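Local coordinates for protein ADP-ribose pyrophosphatase MutT (Rickettsia felis, PDB 4KYX) that probably hydrolyses 8-oxo-dGTP or related nucleoside diphosphate derivatives as a magnesium-dependent pyrophosphatase of the Nudix family, at residues E66-I71 with E105-E110; I19-N24 with A43-H48; L30-S35 with V114-W119; T54-A59 with I94-H99. All coordinates share one frame; numbering follows the deposited sequence.

Strand 14-22 opens contact 2, and strand 28-34 opens contact 3 before contact 2 closes at strand 45-48, so these two cross. Helix 55-67 then opens contact 4 at its start and contact 1 at its end. Strand 89-99 closes contact 4, and the following loop closes contact 1, a second crossing. Contact 3 closes last, at strand 116-120, so contacts 1 and 4 both fall within its long loop. Contacts 2 and 4 meet on the mixed sheet, where strands 14-22 and 89-99 are neighbours; contact 3 pairs two strands of the smaller antiparallel sheet, and contact 1 ties the helix end to the loop beside it.

Contact 1. Residues E66-I71 with E105-E110; sequences ETNLII and ELQNLE
Asn68 reaches from the end of helix 55-67 to the chain at Glu105, Gln107 and Leu109, and its side chain is gripped along its length. Asn68 CB lies 3.5 Å from Glu105 O and 3.8 Å from Leu109 CD1. With CG turned opposite the backbone N (chi1 -155°), the amide runs alongside the Gln107 side chain, both pointing the same way. Asn68 OD1 comes to 4.0 Å from Leu109 CD1, while ND2 gives Glu105 O a hydrogen bond of 3.1 Å (N-H...O 164°) that lies close to the plane of the Asn68 amide.

The backbones run roughly antiparallel. Thr67 O accepts from Gln107 N at 2.9 Å, almost straight at 174°, and Glu66 O from Leu109 N at 3.2 Å. A water gives a further bond to Glu66 O, also donates to Asn108 OD1 and accepts from Glu110 N, knitting the loop to the helix.

On the buried side, Leu69 CD1 meets Leu106 CD1 at 3.9 Å, and both side chains also pack on Trp119 and Leu29. Thr67 OG1 accepts from Leu69 N in an ST turn and bonds to Val63 O as well. The methylene CG of Glu66 touches the carboxylate of Glu110, but OE1 of Glu66 is held by Gly46 N. Asn68, the first residue to leave the helix, has positive phi and fills the place of the usual glycine near the end of the Nudix box, the loop-helix-loop signature of this fold.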
loop_
_atom_site.group_PDB
_atom_site.type_symbol
_atom_site.label_atom_id
_atom_site.label_comp_id
_atom_site.label_asym_id
_atom_site.label_seq_id
_atom_site.Cartn_x
_atom_site.Cartn_y
_atom_site.Cartn_z
ATOM N N GLU A 66 0.875 4.022 -21.255
ATOM C CA GLU A 66 -0.107 3.004 -21.676
ATOM C C GLU A 66 -1.220 3.511 -22.642
ATOM O O GLU A 66 -1.714 2.744 -23.482
ATOM C CB GLU A 66 -0.722 2.345 -20.432
ATOM C CG GLU A 66 0.318 1.571 -19.640
ATOM C CD GLU A 66 -0.184 1.097 -18.312
ATOM O OE1 GLU A 66 -1.294 1.491 -17.912
ATOM O OE2 GLU A 66 0.594 0.403 -17.591
ATOM N N THR A 67 -1.592 4.783 -22.494
ATOM C CA THR A 67 -2.813 5.326 -23.048
ATOM C C THR A 67 -2.592 6.629 -23.810
ATOM O O THR A 67 -3.531 7.116 -24.403
ATOM C CB THR A 67 -3.865 5.617 -21.955
ATOM O OG1 THR A 67 -3.395 6.724 -21.151
ATOM C CG2 THR A 67 -4.124 4.398 -21.113
ATOM N N ASN A 68 -1.398 7.213 -23.740
ATOM C CA ASN A 68 -1.097 8.554 -24.290
ATOM C C ASN A 68 -1.819 9.708 -23.582
ATOM O O ASN A 68 -1.760 10.840 -24.043
ATOM C CB ASN A 68 -1.441 8.575 -25.797
ATOM C CG ASN A 68 -0.673 9.589 -26.599
ATOM O OD1 ASN A 68 0.496 9.778 -26.404
ATOM N ND2 ASN A 68 -1.343 10.225 -27.567
ATOM N N LEU A 69 -2.468 9.432 -22.459
ATOM C CA LEU A 69 -3.252 10.414 -21.759
ATOM C C LEU A 69 -2.402 11.070 -20.683
ATOM O O LEU A 69 -1.546 10.432 -20.070
ATOM C CB LEU A 69 -4.472 9.795 -21.089
ATOM C CG LEU A 69 -5.498 9.180 -22.023
ATOM C CD1 LEU A 69 -6.597 8.394 -21.333
ATOM C CD2 LEU A 69 -6.066 10.292 -22.892
ATOM N N ILE A 70 -2.669 12.353 -20.484
ATOM C CA ILE A 70 -1.990 13.156 -19.482
ATOM C C ILE A 70 -2.975 13.369 -18.360
ATOM O O ILE A 70 -4.041 13.991 -18.556
ATOM C CB ILE A 70 -1.536 14.534 -20.091
ATOM C CG1 ILE A 70 -0.433 14.301 -21.099
ATOM C CG2 ILE A 70 -1.092 15.427 -18.967
ATOM C CD1 ILE A 70 -0.000 15.569 -21.861
ATOM N N ILE A 71 -2.630 12.861 -17.169
ATOM C CA ILE A 71 -3.463 13.107 -16.006
ATOM C C ILE A 71 -2.787 14.069 -15.119
ATOM O O ILE A 71 -1.535 14.197 -15.162
ATOM C CB ILE A 71 -3.821 11.829 -15.196
ATOM C CG1 ILE A 71 -2.568 11.043 -14.857
ATOM C CG2 ILE A 71 -4.842 10.972 -15.956
ATOM C CD1 ILE A 71 -2.727 10.228 -13.607
ATOM N N GLU A 105 -6.931 12.228 -27.253
ATOM C CA GLU A 105 -5.652 11.704 -27.705
ATOM C C GLU A 105 -5.435 10.260 -27.229
ATOM O O GLU A 105 -4.362 9.720 -27.409
ATOM C CB GLU A 105 -4.503 12.586 -27.204
ATOM C CG GLU A 105 -4.576 13.972 -27.818
ATOM C CD GLU A 105 -3.450 14.880 -27.490
ATOM O OE1 GLU A 105 -3.321 15.842 -28.261
ATOM O OE2 GLU A 105 -2.755 14.729 -26.491
ATOM N N LEU A 106 -6.443 9.622 -26.646
ATOM C CA LEU A 106 -6.327 8.241 -26.223
ATOM C C LEU A 106 -5.784 7.382 -27.346
ATOM O O LEU A 106 -6.305 7.431 -28.483
ATOM C CB LEU A 106 -7.695 7.728 -25.823
ATOM C CG LEU A 106 -7.846 6.207 -25.530
ATOM C CD1 LEU A 106 -6.974 5.860 -24.297
ATOM C CD2 LEU A 106 -9.304 5.870 -25.299
ATOM N N GLN A 107 -4.705 6.650 -27.057
ATOM C CA GLN A 107 -4.163 5.662 -27.998
ATOM C C GLN A 107 -3.795 4.428 -27.226
ATOM O O GLN A 107 -3.333 4.526 -26.079
ATOM C CB GLN A 107 -2.922 6.189 -28.720
ATOM C CG GLN A 107 -3.238 7.346 -29.609
ATOM C CD GLN A 107 -2.028 7.857 -30.371
ATOM O OE1 GLN A 107 -0.974 7.242 -30.381
ATOM N NE2 GLN A 107 -2.194 8.986 -31.043
ATOM N N ASN A 108 -3.972 3.268 -27.851
ATOM C CA ASN A 108 -3.502 2.023 -27.234
ATOM C C ASN A 108 -2.015 1.828 -27.531
ATOM O O ASN A 108 -1.629 1.281 -28.605
ATOM C CB ASN A 108 -4.280 0.842 -27.803
ATOM C CG ASN A 108 -4.002 -0.446 -27.089
ATOM O OD1 ASN A 108 -3.168 -0.502 -26.188
ATOM N ND2 ASN A 108 -4.736 -1.498 -27.450
ATOM N N LEU A 109 -1.177 2.259 -26.599
ATOM C CA LEU A 109 0.231 2.183 -26.793
ATOM C C LEU A 109 0.883 0.864 -26.451
ATOM O O LEU A 109 2.056 0.701 -26.733
ATOM C CB LEU A 109 0.916 3.340 -26.019
ATOM C CG LEU A 109 0.447 4.704 -26.525
ATOM C CD1 LEU A 109 1.128 5.835 -25.750
ATOM C CD2 LEU A 109 0.682 4.854 -28.023
ATOM N N GLU A 110 0.156 -0.065 -25.837
ATOM C CA GLU A 110 0.679 -1.417 -25.546
ATOM C C GLU A 110 -0.306 -2.458 -26.077
ATOM O O GLU A 110 -0.947 -3.202 -25.312
ATOM C CB GLU A 110 0.936 -1.584 -24.059
ATOM C CG GLU A 110 1.952 -0.563 -23.532
ATOM C CD GLU A 110 2.467 -0.855 -22.133
ATOM O OE1 GLU A 110 1.705 -1.358 -21.275
ATOM O OE2 GLU A 110 3.654 -0.567 -21.896
HETATM O O HOH W 1 -1.849 0.090 -23.622
#

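Contact 2. Residues I19-N24 with A43-H48; sequences ILIFNN and APAGGH
Ile19 and Ala45 join the two segments by a backbone hydrogen bond from Ile19 N to Ala45 O, 2.8 Å long and nearly straight at 174°, where the strands run antiparallel with 156° between their directions. Past this bond strand 19-22 continues away from Pro44, and the side chains of its residues carry the rest.

Ile19 sends its longer branch back toward the partner: CD1 lies 3.5 Å from Ala45 O and 3.6 Å from Gly46 CA. Its chi2 of 96° is far from a staggered value, and this turn is what lays CD1 over the peptide. Gly46, at backbone angles suited to glycine, brings only CA to this methyl. The next inward residue, Ile21, places CD1 3.7 Å from Ala45 CB, so the two isoleucines converge on the small alanine. Pro44 closes the end of the contact, its CB 3.4 Å from Ile19 O and 4.2 Å from Leu20 CD2.

Helix 55-67 covers Ile19 and Ile21 through Ala59 and Val63, and Ala45 packs on Glu66 near its end. On its other side strand 14-22 is hydrogen-bonded to strand 89-99 through Leu20 and Phe22. The contact thus sets a short edge strand on the mixed sheet of the Nudix fold, just where Gly47 begins the Nudix box.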
loop_
_atom_site.group_PDB
_atom_site.type_symbol
_atom_site.label_atom_id
_atom_site.label_comp_id
_atom_site.label_asym_id
_atom_site.label_seq_id
_atom_site.Cartn_x
_atom_site.Cartn_y
_atom_site.Cartn_z
ATOM N N ILE A 19 -4.510 3.161 -11.666
ATOM C CA ILE A 19 -5.111 4.464 -11.866
ATOM C C ILE A 19 -6.524 4.424 -12.448
ATOM O O ILE A 19 -6.747 3.858 -13.524
ATOM C CB ILE A 19 -4.251 5.313 -12.794
ATOM C CG1 ILE A 19 -2.793 5.261 -12.284
ATOM C CG2 ILE A 19 -4.792 6.740 -12.769
ATOM C CD1 ILE A 19 -1.919 4.216 -12.968
ATOM N N LEU A 20 -7.482 4.975 -11.717
ATOM C CA LEU A 20 -8.793 5.228 -12.267
ATOM C C LEU A 20 -8.735 6.576 -12.995
ATOM O O LEU A 20 -8.787 7.624 -12.396
ATOM C CB LEU A 20 -9.885 5.235 -11.229
ATOM C CG LEU A 20 -9.887 4.095 -10.216
ATOM C CD1 LEU A 20 -11.172 4.128 -9.384
ATOM C CD2 LEU A 20 -9.786 2.790 -10.976
ATOM N N ILE A 21 -8.705 6.496 -14.328
ATOM C CA ILE A 21 -8.607 7.656 -15.186
ATOM C C ILE A 21 -10.017 8.009 -15.601
ATOM O O ILE A 21 -10.766 7.145 -16.138
ATOM C CB ILE A 21 -7.859 7.375 -16.493
ATOM C CG1 ILE A 21 -6.483 6.790 -16.243
ATOM C CG2 ILE A 21 -7.737 8.659 -17.305
ATOM C CD1 ILE A 21 -5.947 6.084 -17.463
ATOM N N PHE A 22 -10.374 9.263 -15.329
ATOM C CA PHE A 22 -11.699 9.793 -15.644
ATOM C C PHE A 22 -11.678 10.748 -16.803
ATOM O O PHE A 22 -10.719 11.489 -17.004
ATOM C CB PHE A 22 -12.303 10.523 -14.466
ATOM C CG PHE A 22 -12.765 9.638 -13.364
ATOM C CD1 PHE A 22 -11.877 8.989 -12.538
ATOM C CD2 PHE A 22 -14.117 9.479 -13.115
ATOM C CE1 PHE A 22 -12.322 8.173 -11.516
ATOM C CE2 PHE A 22 -14.561 8.680 -12.077
ATOM C CZ PHE A 22 -13.668 8.023 -11.276
ATOM N N ASN A 23 -12.756 10.742 -17.580
ATOM C CA ASN A 23 -12.938 11.707 -18.686
ATOM C C ASN A 23 -13.867 12.846 -18.250
ATOM O O ASN A 23 -14.284 12.882 -17.117
ATOM C CB ASN A 23 -13.396 11.002 -20.001
ATOM C CG ASN A 23 -14.814 10.429 -19.948
ATOM O OD1 ASN A 23 -15.615 10.652 -19.028
ATOM N ND2 ASN A 23 -15.112 9.633 -20.947
ATOM N N ASN A 24 -14.204 13.777 -19.147
ATOM C CA ASN A 24 -15.159 14.840 -18.806
ATOM C C ASN A 24 -16.597 14.414 -18.407
ATOM O O ASN A 24 -17.310 15.161 -17.721
ATOM C CB ASN A 24 -15.201 15.845 -19.961
ATOM C CG ASN A 24 -13.824 16.471 -20.223
ATOM O OD1 ASN A 24 -12.965 16.484 -19.333
ATOM N ND2 ASN A 24 -13.613 16.995 -21.429
ATOM N N ALA A 43 -9.040 -4.237 -16.729
ATOM C CA ALA A 43 -8.152 -3.634 -15.715
ATOM C C ALA A 43 -7.994 -2.169 -15.967
ATOM O O ALA A 43 -8.016 -1.721 -17.102
ATOM C CB ALA A 43 -6.784 -4.272 -15.720
ATOM N N PRO A 44 -7.724 -1.408 -14.911
ATOM C CA PRO A 44 -7.382 -0.018 -15.174
ATOM C C PRO A 44 -5.937 0.131 -15.673
ATOM O O PRO A 44 -5.168 -0.840 -15.668
ATOM C CB PRO A 44 -7.585 0.621 -13.810
ATOM C CG PRO A 44 -7.289 -0.490 -12.848
ATOM C CD PRO A 44 -7.606 -1.787 -13.486
ATOM N N ALA A 45 -5.538 1.351 -16.019
ATOM C CA ALA A 45 -4.142 1.658 -16.222
ATOM C C ALA A 45 -3.346 1.364 -14.944
ATOM O O ALA A 45 -3.915 1.410 -13.808
ATOM C CB ALA A 45 -4.004 3.103 -16.636
ATOM N N GLY A 46 -2.076 1.024 -15.133
ATOM C CA GLY A 46 -1.171 0.847 -14.001
ATOM C C GLY A 46 -0.132 -0.205 -14.228
ATOM O O GLY A 46 -0.011 -0.732 -15.303
ATOM N N GLY A 47 0.665 -0.450 -13.209
ATOM C CA GLY A 47 1.733 -1.375 -13.305
ATOM C C GLY A 47 2.585 -1.183 -12.069
ATOM O O GLY A 47 2.094 -0.691 -11.042
ATOM N N HIS A 48 3.851 -1.528 -12.186
ATOM C CA HIS A 48 4.682 -1.661 -10.995
ATOM C C HIS A 48 5.262 -0.326 -10.556
ATOM O O HIS A 48 5.731 0.460 -11.387
ATOM C CB HIS A 48 5.844 -2.563 -11.325
ATOM C CG HIS A 48 5.477 -3.995 -11.400
ATOM N ND1 HIS A 48 5.781 -4.776 -12.489
ATOM C CD2 HIS A 48 4.854 -4.811 -10.514
ATOM C CE1 HIS A 48 5.338 -6.006 -12.296
ATOM N NE2 HIS A 48 4.775 -6.058 -11.105
#

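Contact 3. Residues L30-S35 with V114-W119; sequences LGKRIS and VENWQW
Gly31 CA sits over one face of the Trp117 indole in a CH-pi contact, 3.9 Å from the centroid of the Trp117 six-membered ring and 29° off the normal. With no side chain on Gly31, the strands come close here. Val114 CG1 lies over the same ring face toward the rim and touches Gly31 CA at 3.8 Å, so the glycine CA and the valine methyl share that face side by side.

Backbone bonds flank this non-hydrogen-bonded pair. Leu30 and Gln118 exchange two, N to O each way and 2.9 Å long; Lys32 N donates to Asn116 O, and Glu115 N to Lys32 O at 2.7 Å.

On the other face of the sheet the Lys32 chain leaves with CG opposite the backbone N and bends at chi3 (65°). Lys32 CE thereby rests 3.7 Å from Asn116 OD1 and 4.0 Å from Glu115 CG, beside Glu115 but with no salt bridge. A water that donates to Asn116 OD1 also takes a weak bond from Lys32 NZ. Glu115 OE1 reaches Ile34 CD1.

Farther out, Trp117 NE1 bonds weakly to Asn108 OD1, and its ring packs on Leu29 of strand 28-34 and on Glu66 and Thr67 of the Nudix-box helix. Gly31 is also bonded to Ala43, which makes strand 28-34 the middle of the small antiparallel sheet, the second sheet of this Nudix fold.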
loop_
_atom_site.group_PDB
_atom_site.type_symbol
_atom_site.label_atom_id
_atom_site.label_comp_id
_atom_site.label_asym_id
_atom_site.label_seq_id
_atom_site.Cartn_x
_atom_site.Cartn_y
_atom_site.Cartn_z
ATOM N N LEU A 30 -11.047 1.646 -18.874
ATOM C CA LEU A 30 -10.615 0.283 -18.603
ATOM C C LEU A 30 -10.063 -0.345 -19.856
ATOM O O LEU A 30 -10.566 -0.099 -21.014
ATOM C CB LEU A 30 -11.758 -0.579 -18.058
ATOM C CG LEU A 30 -12.425 -0.121 -16.735
ATOM C CD1 LEU A 30 -13.609 -1.024 -16.459
ATOM C CD2 LEU A 30 -11.460 -0.075 -15.571
ATOM N N GLY A 31 -9.071 -1.224 -19.630
ATOM C CA GLY A 31 -8.367 -1.963 -20.678
ATOM C C GLY A 31 -8.734 -3.416 -20.671
ATOM O O GLY A 31 -8.678 -4.068 -19.597
ATOM N N LYS A 32 -9.191 -3.904 -21.816
ATOM C CA LYS A 32 -9.488 -5.324 -21.973
ATOM C C LYS A 32 -8.246 -6.167 -22.237
ATOM O O LYS A 32 -7.475 -5.918 -23.172
ATOM C CB LYS A 32 -10.566 -5.621 -23.034
ATOM C CG LYS A 32 -11.182 -7.039 -22.886
ATOM C CD LYS A 32 -12.271 -7.346 -23.882
ATOM C CE LYS A 32 -11.695 -7.370 -25.329
ATOM N NZ LYS A 32 -12.667 -7.905 -26.285
ATOM N N ARG A 33 -8.052 -7.184 -21.378
ATOM C CA ARG A 33 -7.027 -8.190 -21.594
ATOM C C ARG A 33 -7.689 -9.544 -21.937
ATOM O O ARG A 33 -8.664 -9.950 -21.280
ATOM C CB ARG A 33 -6.110 -8.302 -20.337
ATOM N N ILE A 34 -7.161 -10.240 -22.938
ATOM C CA ILE A 34 -7.607 -11.574 -23.302
ATOM C C ILE A 34 -6.515 -12.588 -22.890
ATOM O O ILE A 34 -5.347 -12.420 -23.253
ATOM C CB ILE A 34 -7.874 -11.670 -24.808
ATOM C CG1 ILE A 34 -8.946 -10.657 -25.220
ATOM C CG2 ILE A 34 -8.271 -13.100 -25.166
ATOM C CD1 ILE A 34 -9.228 -10.647 -26.704
ATOM N N SER A 35 -6.896 -13.602 -22.093
ATOM C CA SER A 35 -5.944 -14.626 -21.596
ATOM C C SER A 35 -5.705 -15.717 -22.651
ATOM O O SER A 35 -6.407 -15.778 -23.686
ATOM C CB SER A 35 -6.450 -15.297 -20.282
ATOM O OG SER A 35 -7.591 -16.127 -20.522
ATOM N N VAL A 114 -2.850 -5.031 -24.089
ATOM C CA VAL A 114 -4.259 -4.679 -23.956
ATOM C C VAL A 114 -4.914 -4.741 -25.336
ATOM O O VAL A 114 -4.412 -4.161 -26.298
ATOM C CB VAL A 114 -4.386 -3.257 -23.403
ATOM C CG1 VAL A 114 -5.815 -2.747 -23.398
ATOM C CG2 VAL A 114 -3.750 -3.195 -22.036
ATOM N N GLU A 115 -6.037 -5.418 -25.429
ATOM C CA GLU A 115 -6.755 -5.496 -26.712
ATOM C C GLU A 115 -7.264 -4.127 -27.153
ATOM O O GLU A 115 -7.032 -3.670 -28.299
ATOM C CB GLU A 115 -7.892 -6.513 -26.572
ATOM C CG GLU A 115 -8.626 -6.810 -27.885
ATOM C CD GLU A 115 -7.738 -7.404 -28.968
ATOM O OE1 GLU A 115 -7.026 -8.386 -28.644
ATOM O OE2 GLU A 115 -7.798 -6.949 -30.161
ATOM N N ASN A 116 -7.995 -3.473 -26.256
ATOM C CA ASN A 116 -8.491 -2.147 -26.469
ATOM C C ASN A 116 -8.855 -1.485 -25.145
ATOM O O ASN A 116 -9.103 -2.150 -24.178
ATOM C CB ASN A 116 -9.686 -2.193 -27.402
ATOM C CG ASN A 116 -10.924 -2.677 -26.725
ATOM O OD1 ASN A 116 -11.120 -3.889 -26.484
ATOM N ND2 ASN A 116 -11.794 -1.722 -26.388
ATOM N N TRP A 117 -8.814 -0.159 -25.133
ATOM C CA TRP A 117 -9.271 0.649 -24.014
ATOM C C TRP A 117 -10.673 1.145 -24.347
ATOM O O TRP A 117 -11.008 1.269 -25.542
ATOM C CB TRP A 117 -8.332 1.830 -23.833
ATOM C CG TRP A 117 -6.927 1.414 -23.396
ATOM C CD1 TRP A 117 -5.879 1.165 -24.210
ATOM C CD2 TRP A 117 -6.456 1.193 -22.071
ATOM N NE1 TRP A 117 -4.805 0.787 -23.500
ATOM C CE2 TRP A 117 -5.109 0.841 -22.172
ATOM C CE3 TRP A 117 -7.060 1.204 -20.814
ATOM C CZ2 TRP A 117 -4.353 0.507 -21.080
ATOM C CZ3 TRP A 117 -6.289 0.957 -19.721
ATOM C CH2 TRP A 117 -4.956 0.594 -19.857
ATOM N N GLN A 118 -11.488 1.391 -23.326
ATOM C CA GLN A 118 -12.787 2.039 -23.497
ATOM C C GLN A 118 -13.236 2.731 -22.200
ATOM O O GLN A 118 -12.758 2.410 -21.112
ATOM C CB GLN A 118 -13.811 1.001 -23.979
ATOM C CG GLN A 118 -15.247 1.467 -24.132
ATOM C CD GLN A 118 -15.398 2.610 -25.125
ATOM O OE1 GLN A 118 -14.872 3.722 -24.911
ATOM N NE2 GLN A 118 -16.134 2.365 -26.181
ATOM N N TRP A 119 -14.072 3.752 -22.357
ATOM C CA TRP A 119 -14.678 4.505 -21.241
ATOM C C TRP A 119 -15.954 3.800 -20.781
ATOM O O TRP A 119 -16.770 3.384 -21.627
ATOM C CB TRP A 119 -14.975 5.918 -21.708
ATOM C CG TRP A 119 -13.734 6.651 -22.159
ATOM C CD1 TRP A 119 -13.350 6.888 -23.435
ATOM C CD2 TRP A 119 -12.709 7.233 -21.311
ATOM N NE1 TRP A 119 -12.158 7.601 -23.451
ATOM C CE2 TRP A 119 -11.757 7.842 -22.164
ATOM C CE3 TRP A 119 -12.561 7.377 -19.947
ATOM C CZ2 TRP A 119 -10.635 8.493 -21.680
ATOM C CZ3 TRP A 119 -11.459 8.006 -19.472
ATOM C CH2 TRP A 119 -10.510 8.569 -20.319
HETATM O O HOH W 2 -13.563 -4.958 -26.208
#

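Contact 4. Residues T54-A59 with I94-H99; sequences TFEECA and IFLKAH
Phe55 and Ile94 make the closest apolar contact: Ile94 CG2 sits over one face of the Phe55 ring, offset toward the rim, with CD2 of Phe55 4.1 Å away. The two side chains cross at about a right angle. Ile94 CG2 points there because it is the branch opposite the backbone N.

Leu96 fills the neighbouring position. Leu96 CD1 lies 4.4 Å from both Phe55 CB and Ala59 CB, the latter one turn along the helix, while Leu96 CD2 touches Glu56 CG at 4.3 Å. These are loose contacts between alkyl groups, spread over helix and strand axes inclined at 65°.

Between the segments the contact is apolar; the helix start has its own polar bonds. Glu57 N donates to Thr54 OG1 (2.9 Å) and Thr54 N to Glu57 OE1 (3.0 Å), the reciprocal pair of a capping box that begins the helix beside Phe55.

Glu56 OE2 is hydrogen-bonded to Tyr142 of the second subunit, whose ring also meets that of Phe55. Ile17 and Phe76 border the same apolar patch. This is the Nudix-box helix packed on the mixed sheet, as in the alpha/beta/alpha sandwich of Nudix hydrolases, with its start at the dimer interface.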
loop_
_atom_site.group_PDB
_atom_site.type_symbol
_atom_site.label_atom_id
_atom_site.label_comp_id
_atom_site.label_asym_id
_atom_site.label_seq_id
_atom_site.Cartn_x
_atom_site.Cartn_y
_atom_site.Cartn_z
ATOM N N THR A 54 7.502 8.360 -6.413
ATOM C CA THR A 54 6.314 8.589 -5.662
ATOM C C THR A 54 5.138 7.905 -6.354
ATOM O O THR A 54 5.197 7.589 -7.553
ATOM C CB THR A 54 6.026 10.111 -5.507
ATOM O OG1 THR A 54 5.520 10.604 -6.719
ATOM C CG2 THR A 54 7.316 10.893 -5.051
ATOM N N PHE A 55 4.087 7.665 -5.587
ATOM C CA PHE A 55 2.888 7.011 -6.126
ATOM C C PHE A 55 2.340 7.898 -7.218
ATOM O O PHE A 55 1.904 7.364 -8.208
ATOM C CB PHE A 55 1.786 6.814 -5.109
ATOM C CG PHE A 55 2.178 5.950 -3.905
ATOM C CD1 PHE A 55 3.174 4.990 -3.998
ATOM C CD2 PHE A 55 1.549 6.146 -2.679
ATOM C CE1 PHE A 55 3.532 4.244 -2.880
ATOM C CE2 PHE A 55 1.881 5.391 -1.576
ATOM C CZ PHE A 55 2.867 4.446 -1.676
ATOM N N GLU A 56 2.432 9.219 -7.049
ATOM C CA GLU A 56 1.831 10.150 -7.989
ATOM C C GLU A 56 2.654 10.207 -9.271
ATOM O O GLU A 56 2.057 10.228 -10.353
ATOM C CB GLU A 56 1.670 11.549 -7.393
ATOM C CG GLU A 56 0.664 11.599 -6.233
ATOM C CD GLU A 56 1.305 11.207 -4.884
ATOM O OE1 GLU A 56 2.562 11.020 -4.731
ATOM O OE2 GLU A 56 0.511 11.057 -3.932
ATOM N N GLU A 57 3.981 10.175 -9.162
ATOM C CA GLU A 57 4.871 10.133 -10.348
ATOM C C GLU A 57 4.590 8.863 -11.176
ATOM O O GLU A 57 4.521 8.881 -12.394
ATOM C CB GLU A 57 6.352 10.135 -9.950
ATOM C CG GLU A 57 6.880 11.470 -9.537
ATOM C CD GLU A 57 8.219 11.431 -8.785
ATOM O OE1 GLU A 57 8.688 10.344 -8.321
ATOM O OE2 GLU A 57 8.797 12.547 -8.659
ATOM N N CYS A 58 4.444 7.747 -10.453
ATOM C CA CYS A 58 4.274 6.465 -11.099
ATOM C C CYS A 58 2.974 6.472 -11.871
ATOM O O CYS A 58 2.931 6.078 -13.040
ATOM C CB CYS A 58 4.346 5.360 -10.034
ATOM S SG CYS A 58 4.026 3.722 -10.750
ATOM N N ALA A 59 1.918 6.956 -11.229
ATOM C CA ALA A 59 0.574 7.041 -11.819
ATOM C C ALA A 59 0.584 7.864 -13.112
ATOM O O ALA A 59 0.159 7.371 -14.202
ATOM C CB ALA A 59 -0.418 7.614 -10.833
ATOM N N ILE A 94 -1.937 0.008 -4.952
ATOM C CA ILE A 94 -2.298 1.347 -4.547
ATOM C C ILE A 94 -3.088 1.959 -5.665
ATOM O O ILE A 94 -2.600 2.044 -6.794
ATOM C CB ILE A 94 -1.043 2.198 -4.365
ATOM C CG1 ILE A 94 -0.089 1.494 -3.412
ATOM C CG2 ILE A 94 -1.405 3.608 -3.926
ATOM C CD1 ILE A 94 -0.576 1.349 -2.033
ATOM N N PHE A 95 -4.321 2.345 -5.374
ATOM C CA PHE A 95 -5.148 2.992 -6.385
ATOM C C PHE A 95 -5.197 4.472 -6.199
ATOM O O PHE A 95 -5.334 4.970 -5.073
ATOM C CB PHE A 95 -6.568 2.473 -6.350
ATOM C CG PHE A 95 -6.694 1.095 -6.918
ATOM C CD1 PHE A 95 -6.836 0.905 -8.262
ATOM C CD2 PHE A 95 -6.655 -0.031 -6.068
ATOM C CE1 PHE A 95 -6.970 -0.390 -8.805
ATOM C CE2 PHE A 95 -6.787 -1.309 -6.618
ATOM C CZ PHE A 95 -6.937 -1.472 -7.984
ATOM N N LEU A 96 -5.156 5.158 -7.349
ATOM C CA LEU A 96 -5.328 6.574 -7.403
ATOM C C LEU A 96 -6.334 6.958 -8.474
ATOM O O LEU A 96 -6.634 6.159 -9.316
ATOM C CB LEU A 96 -4.020 7.280 -7.678
ATOM C CG LEU A 96 -2.914 7.065 -6.683
ATOM C CD1 LEU A 96 -2.022 5.911 -7.123
ATOM C CD2 LEU A 96 -2.150 8.350 -6.580
ATOM N N LYS A 97 -6.951 8.100 -8.318
ATOM C CA LYS A 97 -7.808 8.606 -9.347
ATOM C C LYS A 97 -7.368 9.953 -9.898
ATOM O O LYS A 97 -6.823 10.789 -9.181
ATOM C CB LYS A 97 -9.256 8.636 -8.929
ATOM C CG LYS A 97 -9.630 9.578 -7.850
ATOM C CD LYS A 97 -11.102 10.006 -8.008
ATOM C CE LYS A 97 -11.348 11.163 -7.021
ATOM N NZ LYS A 97 -11.868 10.711 -5.707
ATOM N N ALA A 98 -7.632 10.151 -11.190
ATOM C CA ALA A 98 -7.330 11.427 -11.792
ATOM C C ALA A 98 -8.181 11.655 -13.016
ATOM O O ALA A 98 -8.575 10.700 -13.708
ATOM C CB ALA A 98 -5.872 11.494 -12.177
ATOM N N HIS A 99 -8.460 12.924 -13.280
ATOM C CA HIS A 99 -9.031 13.304 -14.571
ATOM C C HIS A 99 -7.926 13.494 -15.585
ATOM O O HIS A 99 -6.858 14.027 -15.255
ATOM C CB HIS A 99 -9.882 14.558 -14.453
ATOM C CG HIS A 99 -11.287 14.268 -14.059
ATOM N ND1 HIS A 99 -12.303 14.127 -14.979
ATOM C CD2 HIS A 99 -11.826 13.994 -12.848
ATOM C CE1 HIS A 99 -13.425 13.841 -14.340
ATOM N NE2 HIS A 99 -13.157 13.746 -13.047
#